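Local atomic coordinates of pirin-like protein YhaK (Escherichia coli, PDB entry 2VEC), a protein that is a cytosolic, redox-sensitive bicupin of the pirin family whose physiological role is unclear and which lacks quercetin 2,3-dioxygenase activity. Residues L63-F77 and H127-W141. Numbering follows the deposited sequence.
Sequences LRVLNQEVLAPGAAF and HNLSKDKPLTRMQLW
In Asn67 and Arg137 the first torsion (chi1 76° and 62°) tucks CG in over the main chain, flanked by N and C, and this swings the two side chains together above neighbouring antiparallel strands of a cupin β-sandwich in the Pirin domain. Arg137 NH1 donates to Asn67 OD1 at 2.7 Å, in the plane of the acceptor amide, although the guanidinium itself is turned 56° from that amide. Arg137 NE forms a salt bridge with Glu126, so the buried arginine links strand 135-143 to the opposing sheet. Glu69 CB comes obliquely to the guanidinium, 3.5 Å from Arg137 NH1, while Phe77 CE2 approaches NH2 obliquely and Leu71 CD2 sits over the centre of the Phe77 ring.

On the same face, toward the ends of the segments at Val65 and Trp141, the amide of Asn67 continues the polar chain: its ND2 donates to Gln139 OE1 at 3.2 Å. Trp141 NE1 also donates to Gln139 OE1, at 2.7 Å, and the two donors reach that oxygen from opposite faces of the amide. The NE1 bond helps fix the rotation of the indole. Val65 CB lies 3.8 Å from the centroid of the five-membered ring of Trp141, over its face, a CH-pi contact. Arg64 and Val65 both face Trp141 in a classic beta bulge.

The opposite face is apolar at its Leu66, Met138 and Leu140 end, with Leu66 CD1 packed against Leu140 CD1; Leu140 and Met138 also touch strand 247-254 of the second cupin domain. Further along, Gln68 and Thr136 bond to backbone oxygens of Trp40, Ala43 and Leu41.

Beyond Leu71, the type II turn from Ala72 to Ala75 meets the loop 129-134. Gly74 N donates to Ser130 O, and Asn128 OD1 accepts from Ser130 N in an Asx turn, while Asn128 ND2 bonds Lys133 O on a lone pair at 3.2 Å.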
loop_
_atom_site.group_PDB
_atom_site.type_symbol
_atom_site.label_atom_id
_atom_site.label_comp_id
_atom_site.label_asym_id
_atom_site.label_seq_id
_atom_site.Cartn_x
_atom_site.Cartn_y
_atom_site.Cartn_z
ATOM N N LEU A 63 8.665 6.065 -0.561
ATOM C CA LEU A 63 7.215 6.117 -0.298
ATOM C C LEU A 63 6.812 7.571 -0.061
ATOM O O LEU A 63 7.288 8.170 0.911
ATOM C CB LEU A 63 6.904 5.287 0.930
ATOM C CG LEU A 63 5.446 5.307 1.385
ATOM C CD1 LEU A 63 4.538 4.629 0.332
ATOM C CD2 LEU A 63 5.286 4.667 2.770
ATOM N N ARG A 64 6.015 8.152 -0.958
ATOM C CA ARG A 64 5.674 9.598 -0.866
ATOM C C ARG A 64 4.311 9.910 -0.237
ATOM O O ARG A 64 4.112 10.945 0.390
ATOM C CB ARG A 64 5.796 10.254 -2.245
ATOM C CG ARG A 64 7.201 10.081 -2.879
ATOM C CD ARG A 64 8.342 10.604 -1.921
ATOM N NE ARG A 64 8.149 11.993 -1.481
ATOM C CZ ARG A 64 8.459 13.060 -2.215
ATOM N NH1 ARG A 64 8.978 12.898 -3.443
ATOM N NH2 ARG A 64 8.299 14.279 -1.716
ATOM N N VAL A 65 3.359 9.003 -0.399
ATOM C CA VAL A 65 2.045 9.219 0.201
ATOM C C VAL A 65 1.547 7.839 0.584
ATOM O O VAL A 65 1.804 6.878 -0.146
ATOM C CB VAL A 65 1.077 9.797 -0.840
ATOM C CG1 VAL A 65 -0.434 9.635 -0.364
ATOM C CG2 VAL A 65 1.438 11.268 -1.123
ATOM N N LEU A 66 0.868 7.733 1.725
ATOM C CA LEU A 66 0.021 6.568 1.983
ATOM C C LEU A 66 -1.303 7.110 2.485
ATOM O O LEU A 66 -1.376 7.908 3.458
ATOM C CB LEU A 66 0.655 5.574 2.982
ATOM C CG LEU A 66 -0.268 4.329 3.179
ATOM C CD1 LEU A 66 0.502 3.082 3.361
ATOM C CD2 LEU A 66 -1.300 4.550 4.315
ATOM N N ASN A 67 -2.366 6.758 1.792
ATOM C CA ASN A 67 -3.653 7.295 2.204
ATOM C C ASN A 67 -4.741 6.263 2.230
ATOM O O ASN A 67 -4.588 5.181 1.653
ATOM C CB ASN A 67 -4.026 8.556 1.411
ATOM C CG ASN A 67 -4.508 8.283 0.018
ATOM O OD1 ASN A 67 -5.546 7.659 -0.197
ATOM N ND2 ASN A 67 -3.791 8.843 -0.959
ATOM N N GLN A 68 -5.797 6.563 2.959
ATOM C CA GLN A 68 -7.000 5.763 2.885
ATOM C C GLN A 68 -8.140 6.728 2.700
ATOM O O GLN A 68 -8.239 7.724 3.415
ATOM C CB GLN A 68 -7.222 4.914 4.130
ATOM C CG GLN A 68 -8.622 4.243 4.105
ATOM C CD GLN A 68 -8.762 3.124 5.111
ATOM O OE1 GLN A 68 -7.891 2.234 5.186
ATOM N NE2 GLN A 68 -9.860 3.144 5.886
ATOM N N GLU A 69 -8.969 6.472 1.696
ATOM C CA GLU A 69 -10.054 7.381 1.360
ATOM C C GLU A 69 -11.339 6.605 1.217
ATOM O O GLU A 69 -11.318 5.402 0.921
ATOM C CB GLU A 69 -9.732 8.146 0.077
ATOM C CG GLU A 69 -8.602 9.203 0.274
ATOM C CD GLU A 69 -9.043 10.347 1.200
ATOM O OE1 GLU A 69 -10.124 10.960 0.930
ATOM O OE2 GLU A 69 -8.331 10.621 2.202
ATOM N N VAL A 70 -12.449 7.291 1.474
ATOM C CA VAL A 70 -13.781 6.722 1.330
ATOM C C VAL A 70 -14.539 7.618 0.357
ATOM O O VAL A 70 -14.646 8.814 0.600
ATOM C CB VAL A 70 -14.507 6.651 2.709
ATOM C CG1 VAL A 70 -15.959 6.171 2.572
ATOM C CG2 VAL A 70 -13.738 5.752 3.702
ATOM N N LEU A 71 -15.050 7.040 -0.734
ATOM C CA LEU A 71 -15.953 7.727 -1.675
ATOM C C LEU A 71 -17.401 7.281 -1.468
ATOM O O LEU A 71 -17.674 6.076 -1.438
ATOM C CB LEU A 71 -15.549 7.408 -3.123
ATOM C CG LEU A 71 -14.495 8.229 -3.875
ATOM C CD1 LEU A 71 -14.259 7.592 -5.245
ATOM C CD2 LEU A 71 -14.925 9.682 -4.068
ATOM N N ALA A 72 -18.322 8.248 -1.348
ATOM C CA ALA A 72 -19.757 7.978 -1.155
ATOM C C ALA A 72 -20.408 7.340 -2.403
ATOM O O ALA A 72 -19.884 7.500 -3.521
ATOM C CB ALA A 72 -20.479 9.280 -0.779
ATOM N N PRO A 73 -21.528 6.594 -2.219
ATOM C CA PRO A 73 -22.340 6.117 -3.367
ATOM C C PRO A 73 -22.461 7.170 -4.489
ATOM O O PRO A 73 -22.697 8.355 -4.195
ATOM C CB PRO A 73 -23.727 5.877 -2.741
ATOM C CG PRO A 73 -23.477 5.612 -1.284
ATOM C CD PRO A 73 -22.061 6.125 -0.910
ATOM N N GLY A 74 -22.242 6.756 -5.750
ATOM C CA GLY A 74 -22.247 7.729 -6.869
ATOM C C GLY A 74 -21.006 8.644 -7.035
ATOM O O GLY A 74 -20.825 9.233 -8.105
ATOM N N ALA A 75 -20.159 8.770 -6.000
ATOM C CA ALA A 75 -19.097 9.799 -5.972
ATOM C C ALA A 75 -17.889 9.496 -6.861
ATOM O O ALA A 75 -17.708 8.363 -7.318
ATOM C CB ALA A 75 -18.645 10.071 -4.536
ATOM N N ALA A 76 -17.057 10.516 -7.090
ATOM C CA ALA A 76 -15.955 10.422 -8.049
ATOM C C ALA A 76 -15.020 11.627 -7.999
ATOM O O ALA A 76 -15.420 12.740 -8.351
ATOM C CB ALA A 76 -16.510 10.250 -9.478
ATOM N N PHE A 77 -13.773 11.394 -7.597
ATOM C CA PHE A 77 -12.739 12.432 -7.607
ATOM C C PHE A 77 -12.537 13.028 -8.997
ATOM O O PHE A 77 -12.703 12.339 -10.018
ATOM C CB PHE A 77 -11.413 11.868 -7.109
ATOM C CG PHE A 77 -11.453 11.359 -5.694
ATOM C CD1 PHE A 77 -11.924 12.168 -4.653
ATOM C CD2 PHE A 77 -10.991 10.081 -5.399
ATOM C CE1 PHE A 77 -11.942 11.697 -3.337
ATOM C CE2 PHE A 77 -11.008 9.595 -4.082
ATOM C CZ PHE A 77 -11.477 10.404 -3.048
ATOM N N HIS A 127 -13.596 6.648 -10.038
ATOM C CA HIS A 127 -15.050 6.745 -9.800
ATOM C C HIS A 127 -15.560 5.551 -9.024
ATOM O O HIS A 127 -15.207 4.411 -9.339
ATOM C CB HIS A 127 -15.872 6.766 -11.101
ATOM C CG HIS A 127 -15.493 7.833 -12.083
ATOM N ND1 HIS A 127 -14.583 8.835 -11.809
ATOM C CD2 HIS A 127 -15.932 8.060 -13.348
ATOM C CE1 HIS A 127 -14.470 9.625 -12.866
ATOM N NE2 HIS A 127 -15.274 9.175 -13.814
ATOM N N ASN A 128 -16.433 5.797 -8.053
ATOM C CA ASN A 128 -17.120 4.709 -7.377
ATOM C C ASN A 128 -18.195 4.125 -8.316
ATOM O O ASN A 128 -19.074 4.848 -8.774
ATOM C CB ASN A 128 -17.728 5.214 -6.060
ATOM C CG ASN A 128 -18.407 4.119 -5.252
ATOM O OD1 ASN A 128 -18.571 2.978 -5.732
ATOM N ND2 ASN A 128 -18.829 4.468 -4.009
ATOM N N LEU A 129 -18.107 2.823 -8.603
ATOM C CA LEU A 129 -19.042 2.182 -9.532
ATOM C C LEU A 129 -20.452 1.959 -8.973
ATOM O O LEU A 129 -21.388 1.712 -9.751
ATOM C CB LEU A 129 -18.465 0.862 -10.059
ATOM C CG LEU A 129 -17.452 0.972 -11.205
ATOM C CD1 LEU A 129 -16.625 -0.301 -11.329
ATOM C CD2 LEU A 129 -18.199 1.272 -12.509
ATOM N N SER A 130 -20.619 2.035 -7.643
ATOM C CA SER A 130 -21.950 1.820 -7.045
ATOM C C SER A 130 -22.751 3.115 -6.819
ATOM O O SER A 130 -22.186 4.119 -6.351
ATOM C CB SER A 130 -21.850 1.063 -5.714
ATOM O OG SER A 130 -23.186 0.819 -5.214
ATOM N N LYS A 131 -24.046 3.094 -7.165
ATOM C CA LYS A 131 -24.931 4.253 -6.925
ATOM C C LYS A 131 -25.576 4.142 -5.564
ATOM O O LYS A 131 -26.159 5.096 -5.014
ATOM C CB LYS A 131 -25.900 4.445 -8.118
ATOM C CG LYS A 131 -25.196 4.225 -9.487
ATOM C CD LYS A 131 -26.008 4.873 -10.713
ATOM C CE LYS A 131 -25.240 4.008 -12.043
ATOM N NZ LYS A 131 -26.209 4.669 -13.238
ATOM N N ASP A 132 -25.536 2.914 -5.013
ATOM C CA ASP A 132 -26.094 2.548 -3.717
ATOM C C ASP A 132 -25.061 2.533 -2.505
ATOM O O ASP A 132 -25.412 2.927 -1.387
ATOM C CB ASP A 132 -26.799 1.154 -3.830
ATOM C CG ASP A 132 -27.902 1.181 -4.819
ATOM O OD1 ASP A 132 -27.688 1.568 -5.992
ATOM O OD2 ASP A 132 -29.060 0.777 -4.414
ATOM N N LYS A 133 -23.848 2.024 -2.725
ATOM C CA LYS A 133 -22.917 1.631 -1.646
ATOM C C LYS A 133 -21.615 2.376 -1.827
ATOM O O LYS A 133 -21.189 2.654 -2.968
ATOM C CB LYS A 133 -22.658 0.098 -1.702
ATOM C CG LYS A 133 -23.878 -0.843 -1.703
ATOM C CD LYS A 133 -23.626 -2.194 -0.965
ATOM C CE LYS A 133 -24.729 -3.234 -1.136
ATOM N NZ LYS A 133 -26.036 -2.791 -0.493
ATOM N N PRO A 134 -20.905 2.736 -0.719
ATOM C CA PRO A 134 -19.637 3.472 -0.800
ATOM C C PRO A 134 -18.456 2.622 -1.174
ATOM O O PRO A 134 -18.558 1.403 -1.325
ATOM C CB PRO A 134 -19.421 3.995 0.627
ATOM C CG PRO A 134 -20.048 2.820 1.435
ATOM C CD PRO A 134 -21.287 2.480 0.702
ATOM N N LEU A 135 -17.308 3.310 -1.314
ATOM C CA LEU A 135 -15.976 2.695 -1.649
ATOM C C LEU A 135 -14.832 3.109 -0.695
ATOM O O LEU A 135 -14.691 4.287 -0.371
ATOM C CB LEU A 135 -15.548 3.077 -3.075
ATOM C CG LEU A 135 -14.086 2.947 -3.548
ATOM C CD1 LEU A 135 -13.681 1.520 -3.947
ATOM C CD2 LEU A 135 -13.838 3.873 -4.730
ATOM N N THR A 136 -13.993 2.147 -0.270
ATOM C CA THR A 136 -12.849 2.424 0.600
ATOM C C THR A 136 -11.578 1.845 -0.024
ATOM O O THR A 136 -11.554 0.698 -0.447
ATOM C CB THR A 136 -12.987 1.792 1.998
ATOM O OG1 THR A 136 -14.227 2.177 2.599
ATOM C CG2 THR A 136 -11.796 2.242 2.932
ATOM N N ARG A 137 -10.529 2.636 -0.103
ATOM C CA ARG A 137 -9.330 2.111 -0.711
ATOM C C ARG A 137 -8.101 2.775 -0.134
ATOM O O ARG A 137 -8.154 3.942 0.248
ATOM C CB ARG A 137 -9.364 2.237 -2.225
ATOM C CG ARG A 137 -9.447 3.632 -2.770
ATOM C CD ARG A 137 -8.091 4.075 -3.241
ATOM N NE ARG A 137 -8.196 5.476 -3.668
ATOM C CZ ARG A 137 -7.822 6.509 -2.928
ATOM N NH1 ARG A 137 -7.296 6.308 -1.727
ATOM N NH2 ARG A 137 -7.952 7.736 -3.411
ATOM N N MET A 138 -7.020 2.015 -0.061
ATOM C CA MET A 138 -5.753 2.533 0.450
ATOM C C MET A 138 -4.904 2.770 -0.791
ATOM O O MET A 138 -5.062 2.073 -1.799
ATOM C CB MET A 138 -5.128 1.522 1.380
ATOM C CG MET A 138 -3.699 1.868 1.804
ATOM S SD MET A 138 -3.200 0.934 3.264
ATOM C CE MET A 138 -4.224 1.667 4.561
ATOM N N GLN A 139 -4.081 3.804 -0.748
ATOM C CA GLN A 139 -3.336 4.231 -1.946
ATOM C C GLN A 139 -1.961 4.577 -1.494
ATOM O O GLN A 139 -1.810 5.253 -0.458
ATOM C CB GLN A 139 -4.043 5.438 -2.587
ATOM C CG GLN A 139 -3.284 6.018 -3.777
ATOM C CD GLN A 139 -4.024 7.136 -4.442
ATOM O OE1 GLN A 139 -3.777 8.298 -4.150
ATOM N NE2 GLN A 139 -4.952 6.800 -5.329
ATOM N N LEU A 140 -0.953 4.081 -2.224
ATOM C CA LEU A 140 0.445 4.400 -1.992
ATOM C C LEU A 140 0.952 5.172 -3.215
ATOM O O LEU A 140 0.540 4.844 -4.339
ATOM C CB LEU A 140 1.249 3.076 -1.904
ATOM C CG LEU A 140 1.268 2.215 -0.633
ATOM C CD1 LEU A 140 -0.110 1.854 -0.097
ATOM C CD2 LEU A 140 2.070 0.930 -0.923
ATOM N N TRP A 141 1.803 6.189 -3.031
ATOM C CA TRP A 141 2.540 6.791 -4.156
ATOM C C TRP A 141 4.029 6.490 -3.955
ATOM O O TRP A 141 4.550 6.747 -2.852
ATOM C CB TRP A 141 2.415 8.327 -4.193
ATOM C CG TRP A 141 1.037 8.933 -4.343
ATOM C CD1 TRP A 141 -0.199 8.306 -4.241
ATOM C CD2 TRP A 141 0.769 10.306 -4.541
ATOM N NE1 TRP A 141 -1.205 9.232 -4.391
ATOM C CE2 TRP A 141 -0.635 10.467 -4.590
ATOM C CE3 TRP A 141 1.590 11.442 -4.706
ATOM C CZ2 TRP A 141 -1.231 11.717 -4.770
ATOM C CZ3 TRP A 141 0.973 12.691 -4.900
ATOM C CH2 TRP A 141 -0.401 12.812 -4.939
#